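Local coordinates for heavy metal cation tricomponent efflux pump ZneA(CzcA-like) (Cupriavidus metallidurans, PDB 4K0J), which probably exports zinc ions through the inner membrane in exchange for protons, as the RND-family pump of a tripartite heavy-metal efflux system, at residues E70-G78 and R107-N115; L538-P548 and V900-V911. All blocks are in the same frame, centred on the assembly; numbering follows the deposited sequence.

Contact 1 of 2, residues E70-G78 and R107-N115; sequences EREIMGVPG and RQRLQERIN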
loop_
_atom_site.group_PDB
_atom_site.type_symbol
_atom_site.label_atom_id
_atom_site.label_comp_id
_atom_site.label_asym_id
_atom_site.label_seq_id
_atom_site.Cartn_x
_atom_site.Cartn_y
_atom_site.Cartn_z
ATOM N N GLU C 70 -23.343 5.071 -8.596
ATOM C CA GLU C 70 -22.988 4.107 -9.629
ATOM C C GLU C 70 -22.142 4.773 -10.712
ATOM O O GLU C 70 -21.205 4.165 -11.232
ATOM C CB GLU C 70 -24.238 3.448 -10.227
ATOM C CG GLU C 70 -23.943 2.261 -11.137
ATOM C CD GLU C 70 -25.175 1.428 -11.446
ATOM O OE1 GLU C 70 -25.144 0.660 -12.434
ATOM O OE2 GLU C 70 -26.167 1.533 -10.694
ATOM N N ARG C 71 -22.465 6.027 -11.029
ATOM C CA ARG C 71 -21.677 6.804 -11.986
ATOM C C ARG C 71 -20.214 6.934 -11.553
ATOM O O ARG C 71 -19.309 6.553 -12.295
ATOM C CB ARG C 71 -22.281 8.196 -12.202
ATOM C CG ARG C 71 -23.686 8.200 -12.786
ATOM C CD ARG C 71 -24.084 9.599 -13.236
ATOM N NE ARG C 71 -25.457 9.662 -13.730
ATOM C CZ ARG C 71 -26.466 10.218 -13.067
ATOM N NH1 ARG C 71 -26.262 10.767 -11.876
ATOM N NH2 ARG C 71 -27.683 10.230 -13.599
ATOM N N GLU C 72 -19.979 7.467 -10.356
ATOM C CA GLU C 72 -18.598 7.640 -9.892
ATOM C C GLU C 72 -17.860 6.315 -9.625
ATOM O O GLU C 72 -16.730 6.120 -10.068
ATOM C CB GLU C 72 -18.527 8.572 -8.673
ATOM C CG GLU C 72 -19.540 8.284 -7.574
ATOM C CD GLU C 72 -19.574 9.377 -6.515
ATOM O OE1 GLU C 72 -20.658 9.634 -5.947
ATOM O OE2 GLU C 72 -18.512 9.978 -6.252
ATOM N N ILE C 73 -18.518 5.408 -8.916
ATOM C CA ILE C 73 -17.939 4.118 -8.560
ATOM C C ILE C 73 -17.639 3.219 -9.771
ATOM O O ILE C 73 -16.706 2.418 -9.733
ATOM C CB ILE C 73 -18.837 3.383 -7.536
ATOM C CG1 ILE C 73 -18.937 4.202 -6.247
ATOM C CG2 ILE C 73 -18.315 1.991 -7.225
ATOM C CD1 ILE C 73 -19.831 3.571 -5.200
ATOM N N MET C 74 -18.411 3.359 -10.849
ATOM C CA MET C 74 -18.164 2.566 -12.061
ATOM C C MET C 74 -16.726 2.738 -12.553
ATOM O O MET C 74 -16.152 1.833 -13.158
ATOM C CB MET C 74 -19.158 2.934 -13.170
ATOM C CG MET C 74 -18.965 2.183 -14.490
ATOM S SD MET C 74 -19.355 0.419 -14.426
ATOM C CE MET C 74 -18.886 -0.107 -16.072
ATOM N N GLY C 75 -16.144 3.896 -12.260
ATOM C CA GLY C 75 -14.799 4.213 -12.700
ATOM C C GLY C 75 -13.676 3.796 -11.764
ATOM O O GLY C 75 -12.521 4.141 -12.009
ATOM N N VAL C 76 -13.992 3.067 -10.695
ATOM C CA VAL C 76 -12.933 2.571 -9.819
ATOM C C VAL C 76 -12.023 1.626 -10.590
ATOM O O VAL C 76 -12.487 0.819 -11.396
ATOM C CB VAL C 76 -13.461 1.867 -8.541
ATOM C CG1 VAL C 76 -14.294 2.825 -7.710
ATOM C CG2 VAL C 76 -14.248 0.605 -8.886
ATOM N N PRO C 77 -10.710 1.748 -10.367
ATOM C CA PRO C 77 -9.743 0.883 -11.041
ATOM C C PRO C 77 -9.911 -0.570 -10.621
ATOM O O PRO C 77 -10.298 -0.848 -9.486
ATOM C CB PRO C 77 -8.401 1.420 -10.549
ATOM C CG PRO C 77 -8.715 2.105 -9.268
ATOM C CD PRO C 77 -10.049 2.726 -9.490
ATOM N N GLY C 78 -9.633 -1.485 -11.543
ATOM C CA GLY C 78 -9.685 -2.904 -11.249
ATOM C C GLY C 78 -11.092 -3.455 -11.125
ATOM O O GLY C 78 -11.277 -4.599 -10.719
ATOM N N ARG C 107 -10.572 -1.684 -1.608
ATOM C CA ARG C 107 -11.445 -1.054 -0.621
ATOM C C ARG C 107 -11.074 0.408 -0.461
ATOM O O ARG C 107 -11.916 1.243 -0.132
ATOM C CB ARG C 107 -11.308 -1.747 0.732
ATOM C CG ARG C 107 -11.536 -3.237 0.698
ATOM C CD ARG C 107 -12.906 -3.570 1.219
ATOM N NE ARG C 107 -13.122 -3.018 2.550
ATOM C CZ ARG C 107 -14.174 -3.310 3.304
ATOM N NH1 ARG C 107 -14.310 -2.768 4.507
ATOM N NH2 ARG C 107 -15.096 -4.148 2.850
ATOM N N GLN C 108 -9.801 0.707 -0.692
ATOM C CA GLN C 108 -9.312 2.069 -0.585
ATOM C C GLN C 108 -9.759 2.908 -1.774
ATOM O O GLN C 108 -10.149 4.059 -1.607
ATOM C CB GLN C 108 -7.786 2.095 -0.460
ATOM C CG GLN C 108 -7.237 3.419 0.025
ATOM C CD GLN C 108 -7.841 3.839 1.346
ATOM O OE1 GLN C 108 -8.229 4.994 1.525
ATOM N NE2 GLN C 108 -7.925 2.900 2.286
ATOM N N ARG C 109 -9.699 2.336 -2.971
ATOM C CA ARG C 109 -10.129 3.064 -4.161
ATOM C C ARG C 109 -11.627 3.342 -4.082
ATOM O O ARG C 109 -12.109 4.444 -4.398
ATOM C CB ARG C 109 -9.819 2.257 -5.424
ATOM C CG ARG C 109 -8.404 1.699 -5.503
ATOM C CD ARG C 109 -7.371 2.766 -5.829
ATOM N NE ARG C 109 -7.003 3.571 -4.666
ATOM C CZ ARG C 109 -6.099 3.211 -3.758
ATOM N NH1 ARG C 109 -5.833 4.014 -2.741
ATOM N NH2 ARG C 109 -5.465 2.055 -3.866
ATOM N N LEU C 110 -12.349 2.315 -3.652
ATOM C CA LEU C 110 -13.783 2.393 -3.457
ATOM C C LEU C 110 -14.076 3.508 -2.470
ATOM O O LEU C 110 -14.825 4.432 -2.770
ATOM C CB LEU C 110 -14.299 1.064 -2.910
ATOM C CG LEU C 110 -15.772 0.729 -3.131
ATOM C CD1 LEU C 110 -16.069 0.688 -4.619
ATOM C CD2 LEU C 110 -16.105 -0.596 -2.467
ATOM N N GLN C 111 -13.456 3.420 -1.297
ATOM C CA GLN C 111 -13.663 4.403 -0.241
ATOM C C GLN C 111 -13.344 5.823 -0.706
ATOM O O GLN C 111 -14.025 6.773 -0.318
ATOM C CB GLN C 111 -12.830 4.056 0.991
ATOM C CG GLN C 111 -13.246 4.824 2.226
ATOM C CD GLN C 111 -14.704 4.603 2.571
ATOM O OE1 GLN C 111 -15.204 3.479 2.518
ATOM N NE2 GLN C 111 -15.397 5.677 2.921
ATOM N N GLU C 112 -12.315 5.959 -1.537
ATOM C CA GLU C 112 -11.959 7.256 -2.098
ATOM C C GLU C 112 -13.091 7.782 -2.966
ATOM O O GLU C 112 -13.515 8.929 -2.816
ATOM C CB GLU C 112 -10.676 7.162 -2.923
ATOM C CG GLU C 112 -9.404 7.044 -2.104
ATOM C CD GLU C 112 -8.161 6.933 -2.970
ATOM O OE1 GLU C 112 -7.963 7.802 -3.848
ATOM O OE2 GLU C 112 -7.384 5.974 -2.774
ATOM N N ARG C 113 -13.587 6.935 -3.864
ATOM C CA ARG C 113 -14.612 7.361 -4.819
ATOM C C ARG C 113 -15.963 7.705 -4.187
ATOM O O ARG C 113 -16.666 8.593 -4.667
ATOM C CB ARG C 113 -14.790 6.314 -5.920
ATOM C CG ARG C 113 -13.546 6.098 -6.758
ATOM C CD ARG C 113 -13.065 7.397 -7.371
ATOM N NE ARG C 113 -14.101 8.031 -8.178
ATOM C CZ ARG C 113 -14.329 7.746 -9.455
ATOM N NH1 ARG C 113 -13.598 6.826 -10.072
ATOM N NH2 ARG C 113 -15.294 8.372 -10.115
ATOM N N ILE C 114 -16.326 7.011 -3.113
ATOM C CA ILE C 114 -17.610 7.252 -2.454
ATOM C C ILE C 114 -17.583 8.494 -1.564
ATOM O O ILE C 114 -18.570 8.806 -0.893
ATOM C CB ILE C 114 -18.075 6.042 -1.612
ATOM C CG1 ILE C 114 -17.243 5.914 -0.336
ATOM C CG2 ILE C 114 -17.994 4.767 -2.415
ATOM C CD1 ILE C 114 -17.703 4.795 0.575
ATOM N N ASN C 115 -16.451 9.192 -1.555
ATOM C CA ASN C 115 -16.320 10.431 -0.798
ATOM C C ASN C 115 -16.324 11.650 -1.715
ATOM O O ASN C 115 -16.766 11.574 -2.864
ATOM C CB ASN C 115 -15.048 10.415 0.058
ATOM C CG ASN C 115 -15.173 9.522 1.287
ATOM O OD1 ASN C 115 -15.663 9.947 2.334
ATOM N ND2 ASN C 115 -14.711 8.283 1.167
#
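The carbonyl O of Glu72 accepts the backbone N-H of Gly75 and lies over one face of the Arg113 guanidinium. Neither amino group of Arg113 points well at this oxygen, so the contact is not a clear hydrogen bond. An electrostatic attraction is possible, but the resolution does not settle it. Arg113 comes from helix 103-113 with CG beside its own backbone N (chi1 -62°). Further bends at chi2 and chi3 fold the chain back over the end of helix 62-73. There a type I turn runs from Ile73 to Val76, closed by the Val76 N to Ile73 O bond.

Beneath the guanidinium the contact is apolar. Val76 CG1 meets Arg113 CG at 3.5 Å. Ile73 uses both of its branches. Its CG2 lies 3.7 Å from Leu110 CD1, while its CD1 reaches Ile114 CG2 at 3.5 Å. Val49 of strand 46-52 and Met82 of strand 79-87 also touch Ile73, which is buried.

At the other end the Pro77 ring lies across the Arg109 chain, with Pro77 CG 3.8 Å from Arg109 CD. Arg109 turns its guanidinium along its own helix to form a salt bridge with Glu112. Tyr104 of the second subunit packs on both Pro77 and Arg109. Glu112 has a further salt bridge, to Arg107 of the second subunit.

The two helices lie on strands 126-127, 46-52, 90-97 and 79-87, the first four across a larger sheet that continues through 788-802 and 707-714. Together the helices and these four strands have the beta-alpha-beta-beta-alpha-beta, ferredoxin-like topology of an RND porter subdomain. Helix 103-113, which meets both other subunits, is consistent with the central pore helix of AcrB.

Contact 2 of 2, residues L538-P548 and V900-V911; sequences LGATIGRDFLP and VALHLRGMTLNV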
loop_
_atom_site.group_PDB
_atom_site.type_symbol
_atom_site.label_atom_id
_atom_site.label_comp_id
_atom_site.label_asym_id
_atom_site.label_seq_id
_atom_site.Cartn_x
_atom_site.Cartn_y
_atom_site.Cartn_z
ATOM N N LEU C 538 -17.192 -40.954 -27.514
ATOM C CA LEU C 538 -17.628 -41.478 -26.230
ATOM C C LEU C 538 -17.518 -40.332 -25.236
ATOM O O LEU C 538 -18.316 -40.217 -24.302
ATOM C CB LEU C 538 -16.752 -42.654 -25.799
ATOM C CG LEU C 538 -17.235 -43.464 -24.593
ATOM C CD1 LEU C 538 -18.616 -44.048 -24.852
ATOM C CD2 LEU C 538 -16.242 -44.564 -24.260
ATOM N N GLY C 539 -16.523 -39.478 -25.463
ATOM C CA GLY C 539 -16.386 -38.238 -24.726
ATOM C C GLY C 539 -17.145 -37.129 -25.428
ATOM O O GLY C 539 -17.143 -35.978 -24.992
ATOM N N ALA C 540 -17.791 -37.483 -26.533
ATOM C CA ALA C 540 -18.633 -36.546 -27.265
ATOM C C ALA C 540 -20.057 -36.634 -26.739
ATOM O O ALA C 540 -20.886 -35.763 -27.005
ATOM C CB ALA C 540 -18.597 -36.853 -28.749
ATOM N N THR C 541 -20.330 -37.695 -25.988
ATOM C CA THR C 541 -21.652 -37.924 -25.424
ATOM C C THR C 541 -21.661 -37.675 -23.921
ATOM O O THR C 541 -22.723 -37.618 -23.302
ATOM C CB THR C 541 -22.130 -39.360 -25.696
ATOM O OG1 THR C 541 -21.205 -40.289 -25.117
ATOM C CG2 THR C 541 -22.229 -39.613 -27.193
ATOM N N ILE C 542 -20.473 -37.528 -23.340
ATOM C CA ILE C 542 -20.343 -37.288 -21.905
ATOM C C ILE C 542 -20.955 -35.942 -21.509
ATOM O O ILE C 542 -20.892 -34.970 -22.264
ATOM C CB ILE C 542 -18.863 -37.365 -21.438
ATOM C CG1 ILE C 542 -18.767 -37.361 -19.910
ATOM C CG2 ILE C 542 -18.044 -36.224 -22.017
ATOM C CD1 ILE C 542 -19.490 -38.508 -19.247
ATOM N N GLY C 543 -21.571 -35.902 -20.331
ATOM C CA GLY C 543 -22.111 -34.665 -19.800
ATOM C C GLY C 543 -20.998 -33.769 -19.296
ATOM O O GLY C 543 -19.924 -34.248 -18.938
ATOM N N ARG C 544 -21.249 -32.465 -19.269
ATOM C CA ARG C 544 -20.242 -31.507 -18.829
ATOM C C ARG C 544 -20.768 -30.600 -17.720
ATOM O O ARG C 544 -21.853 -30.032 -17.834
ATOM C CB ARG C 544 -19.753 -30.668 -20.012
ATOM C CG ARG C 544 -18.988 -31.458 -21.067
ATOM C CD ARG C 544 -18.760 -30.632 -22.322
ATOM N NE ARG C 544 -18.271 -29.290 -22.013
ATOM C CZ ARG C 544 -18.146 -28.314 -22.908
ATOM N NH1 ARG C 544 -18.473 -28.525 -24.177
ATOM N NH2 ARG C 544 -17.694 -27.124 -22.534
ATOM N N ASP C 545 -19.994 -30.474 -16.646
ATOM C CA ASP C 545 -20.339 -29.588 -15.537
ATOM C C ASP C 545 -19.285 -28.499 -15.378
ATOM O O ASP C 545 -18.726 -28.013 -16.362
ATOM C CB ASP C 545 -20.460 -30.379 -14.228
ATOM C CG ASP C 545 -21.687 -31.271 -14.192
ATOM O OD1 ASP C 545 -22.049 -31.739 -13.091
ATOM O OD2 ASP C 545 -22.292 -31.500 -15.260
ATOM N N PHE C 546 -19.027 -28.115 -14.131
ATOM C CA PHE C 546 -17.918 -27.223 -13.813
ATOM C C PHE C 546 -17.201 -27.707 -12.560
ATOM O O PHE C 546 -15.987 -27.562 -12.431
ATOM C CB PHE C 546 -18.392 -25.785 -13.625
ATOM C CG PHE C 546 -17.318 -24.863 -13.129
ATOM C CD1 PHE C 546 -17.272 -24.484 -11.800
ATOM C CD2 PHE C 546 -16.341 -24.394 -13.987
ATOM C CE1 PHE C 546 -16.281 -23.645 -11.338
ATOM C CE2 PHE C 546 -15.349 -23.549 -13.530
ATOM C CZ PHE C 546 -15.319 -23.175 -12.202
ATOM N N LEU C 547 -17.970 -28.270 -11.637
ATOM C CA LEU C 547 -17.424 -28.955 -10.473
ATOM C C LEU C 547 -18.518 -29.796 -9.826
ATOM O O LEU C 547 -19.697 -29.460 -9.926
ATOM C CB LEU C 547 -16.808 -27.965 -9.470
ATOM C CG LEU C 547 -17.541 -26.673 -9.079
ATOM C CD1 LEU C 547 -18.770 -26.911 -8.195
ATOM C CD2 LEU C 547 -16.574 -25.715 -8.397
ATOM N N PRO C 548 -18.133 -30.904 -9.173
ATOM C CA PRO C 548 -19.099 -31.729 -8.438
ATOM C C PRO C 548 -19.730 -30.974 -7.271
ATOM O O PRO C 548 -19.291 -29.871 -6.939
ATOM C CB PRO C 548 -18.252 -32.905 -7.931
ATOM C CG PRO C 548 -16.836 -32.453 -8.039
ATOM C CD PRO C 548 -16.793 -31.513 -9.196
ATOM N N VAL C 900 -14.548 -44.110 -19.954
ATOM C CA VAL C 900 -15.438 -45.238 -19.688
ATOM C C VAL C 900 -15.719 -45.359 -18.195
ATOM O O VAL C 900 -16.734 -45.921 -17.788
ATOM C CB VAL C 900 -14.883 -46.581 -20.210
ATOM C CG1 VAL C 900 -14.603 -46.502 -21.699
ATOM C CG2 VAL C 900 -13.639 -46.990 -19.440
ATOM N N ALA C 901 -14.811 -44.825 -17.385
ATOM C CA ALA C 901 -14.964 -44.868 -15.939
ATOM C C ALA C 901 -15.920 -43.778 -15.468
ATOM O O ALA C 901 -16.590 -43.930 -14.448
ATOM C CB ALA C 901 -13.614 -44.735 -15.256
ATOM N N LEU C 902 -15.978 -42.681 -16.216
ATOM C CA LEU C 902 -16.916 -41.608 -15.909
ATOM C C LEU C 902 -18.349 -42.089 -16.118
ATOM O O LEU C 902 -19.219 -41.846 -15.283
ATOM C CB LEU C 902 -16.630 -40.365 -16.758
ATOM C CG LEU C 902 -15.330 -39.613 -16.449
ATOM C CD1 LEU C 902 -15.144 -38.430 -17.387
ATOM C CD2 LEU C 902 -15.294 -39.156 -14.997
ATOM N N HIS C 903 -18.585 -42.783 -17.228
ATOM C CA HIS C 903 -19.894 -43.367 -17.501
ATOM C C HIS C 903 -20.211 -44.498 -16.522
ATOM O O HIS C 903 -21.377 -44.793 -16.265
ATOM C CB HIS C 903 -19.966 -43.902 -18.936
ATOM C CG HIS C 903 -19.864 -42.842 -19.989
ATOM N ND1 HIS C 903 -18.719 -42.104 -20.195
ATOM C CD2 HIS C 903 -20.761 -42.406 -20.905
ATOM C CE1 HIS C 903 -18.915 -41.257 -21.190
ATOM N NE2 HIS C 903 -20.148 -41.419 -21.637
ATOM N N LEU C 904 -19.170 -45.127 -15.983
ATOM C CA LEU C 904 -19.333 -46.274 -15.088
ATOM C C LEU C 904 -20.102 -45.935 -13.813
ATOM O O LEU C 904 -21.164 -46.502 -13.552
ATOM C CB LEU C 904 -17.970 -46.876 -14.731
ATOM C CG LEU C 904 -17.973 -48.057 -13.754
ATOM C CD1 LEU C 904 -18.684 -49.259 -14.358
ATOM C CD2 LEU C 904 -16.556 -48.421 -13.336
ATOM N N ARG C 905 -19.561 -45.016 -13.019
ATOM C CA ARG C 905 -20.173 -44.654 -11.743
ATOM C C ARG C 905 -21.300 -43.638 -11.902
ATOM O O ARG C 905 -22.125 -43.471 -11.002
ATOM C CB ARG C 905 -19.118 -44.133 -10.762
ATOM C CG ARG C 905 -18.146 -45.195 -10.281
ATOM C CD ARG C 905 -17.462 -44.783 -8.988
ATOM N NE ARG C 905 -16.475 -43.727 -9.184
ATOM C CZ ARG C 905 -15.703 -43.240 -8.217
ATOM N NH1 ARG C 905 -15.806 -43.714 -6.982
ATOM N NH2 ARG C 905 -14.827 -42.280 -8.478
ATOM N N GLY C 906 -21.336 -42.967 -13.049
ATOM C CA GLY C 906 -22.339 -41.948 -13.306
ATOM C C GLY C 906 -21.840 -40.563 -12.943
ATOM O O GLY C 906 -22.218 -40.001 -11.914
ATOM N N MET C 907 -20.978 -40.012 -13.794
ATOM C CA MET C 907 -20.372 -38.710 -13.543
ATOM C C MET C 907 -20.394 -37.831 -14.787
ATOM O O MET C 907 -20.968 -38.199 -15.813
ATOM C CB MET C 907 -18.927 -38.877 -13.062
ATOM C CG MET C 907 -18.786 -39.606 -11.735
ATOM S SD MET C 907 -17.065 -39.926 -11.295
ATOM C CE MET C 907 -16.391 -38.269 -11.348
ATOM N N THR C 908 -19.758 -36.669 -14.687
ATOM C CA THR C 908 -19.672 -35.734 -15.802
ATOM C C THR C 908 -18.218 -35.403 -16.120
ATOM O O THR C 908 -17.314 -36.164 -15.780
ATOM C CB THR C 908 -20.425 -34.434 -15.492
ATOM O OG1 THR C 908 -19.854 -33.816 -14.331
ATOM C CG2 THR C 908 -21.892 -34.724 -15.234
ATOM N N LEU C 909 -17.996 -34.262 -16.769
ATOM C CA LEU C 909 -16.647 -33.837 -17.131
ATOM C C LEU C 909 -16.324 -32.462 -16.557
ATOM O O LEU C 909 -16.410 -31.450 -17.255
ATOM C CB LEU C 909 -16.480 -33.815 -18.649
ATOM C CG LEU C 909 -15.033 -33.727 -19.124
ATOM C CD1 LEU C 909 -14.279 -34.954 -18.651
ATOM C CD2 LEU C 909 -14.963 -33.602 -20.633
ATOM N N ASN C 910 -15.947 -32.435 -15.284
ATOM C CA ASN C 910 -15.665 -31.186 -14.584
ATOM C C ASN C 910 -14.193 -30.810 -14.650
ATOM O O ASN C 910 -13.366 -31.604 -15.098
ATOM C CB ASN C 910 -16.107 -31.306 -13.130
ATOM C CG ASN C 910 -15.944 -32.713 -12.592
ATOM O OD1 ASN C 910 -14.873 -33.087 -12.115
ATOM N ND2 ASN C 910 -17.006 -33.506 -12.678
ATOM N N VAL C 911 -13.867 -29.601 -14.199
ATOM C CA VAL C 911 -12.483 -29.132 -14.200
ATOM C C VAL C 911 -11.596 -30.052 -13.358
ATOM O O VAL C 911 -10.409 -30.227 -13.644
ATOM C CB VAL C 911 -12.374 -27.661 -13.716
ATOM C CG1 VAL C 911 -12.758 -27.533 -12.252
ATOM C CG2 VAL C 911 -10.973 -27.122 -13.949
#
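Phe546 O and Val911 N join the two backbones by a weak hydrogen bond of 3.4 Å, at the buried end of the contact. The chains run close here: the CA atoms of Arg544 and Leu909 are 4.6 Å apart. The Asp545 side chain lies across that of Thr908, with Asp545 CG 3.1 Å from Thr908 OG1. No clear hydrogen bond joins them. Thr908 OG1 instead receives a weak one from Asn910 ND2. Asn910 is buried against Pro548, whose CD lies 3.7 Å from Asn910 CG. The Asn910 side chain, at the N-cap position, caps a backbone N of helix 911-939.

The other end, round His903, packs no less closely but lies nearer the surface: His903 and Thr541 are exposed, while Phe546, Asn910 and Val911 are buried. Ile542 CD1 sits over one face of the His903 ring, 3.8 Å from its centroid and 29° off the normal, a CH-pi contact. In Ile542, chi1 -170° and chi2 60° together bring CD1 over the ring. His903 ND1 is held by Leu899 O in its own helix. Thr541 OG1 stands at the ring edge and binds Leu538 O. Beyond the ring, Leu538 CD2 touches Val900 CG1 at 3.6 Å.

Segment 538-548 leads from helix 521-536 to strand 554-560. Segment 900-911 turns from helix 891-905 into helix 911-939. Phe546 packs on helices 455-460 and 848-873, while Met907 and Asn910 touch helix 986-997.

In the fold
Contact 1 and contact 2 lie on opposite sides of the chain's centre, with their centres about 26 and 22 Å from it. The two contact centres are 43 Å apart, and their nearest atoms about 19 Å, so they do not touch. Both halves of contact 1 precede both halves of contact 2 in the sequence. Contact 1 belongs to the porter part and reaches both other subunits of the trimer. Contact 2 lies at the ends of predicted membrane helices and meets no other subunit. It joins parts of the chain more than 350 residues apart, whereas contact 1 is local to one subdomain.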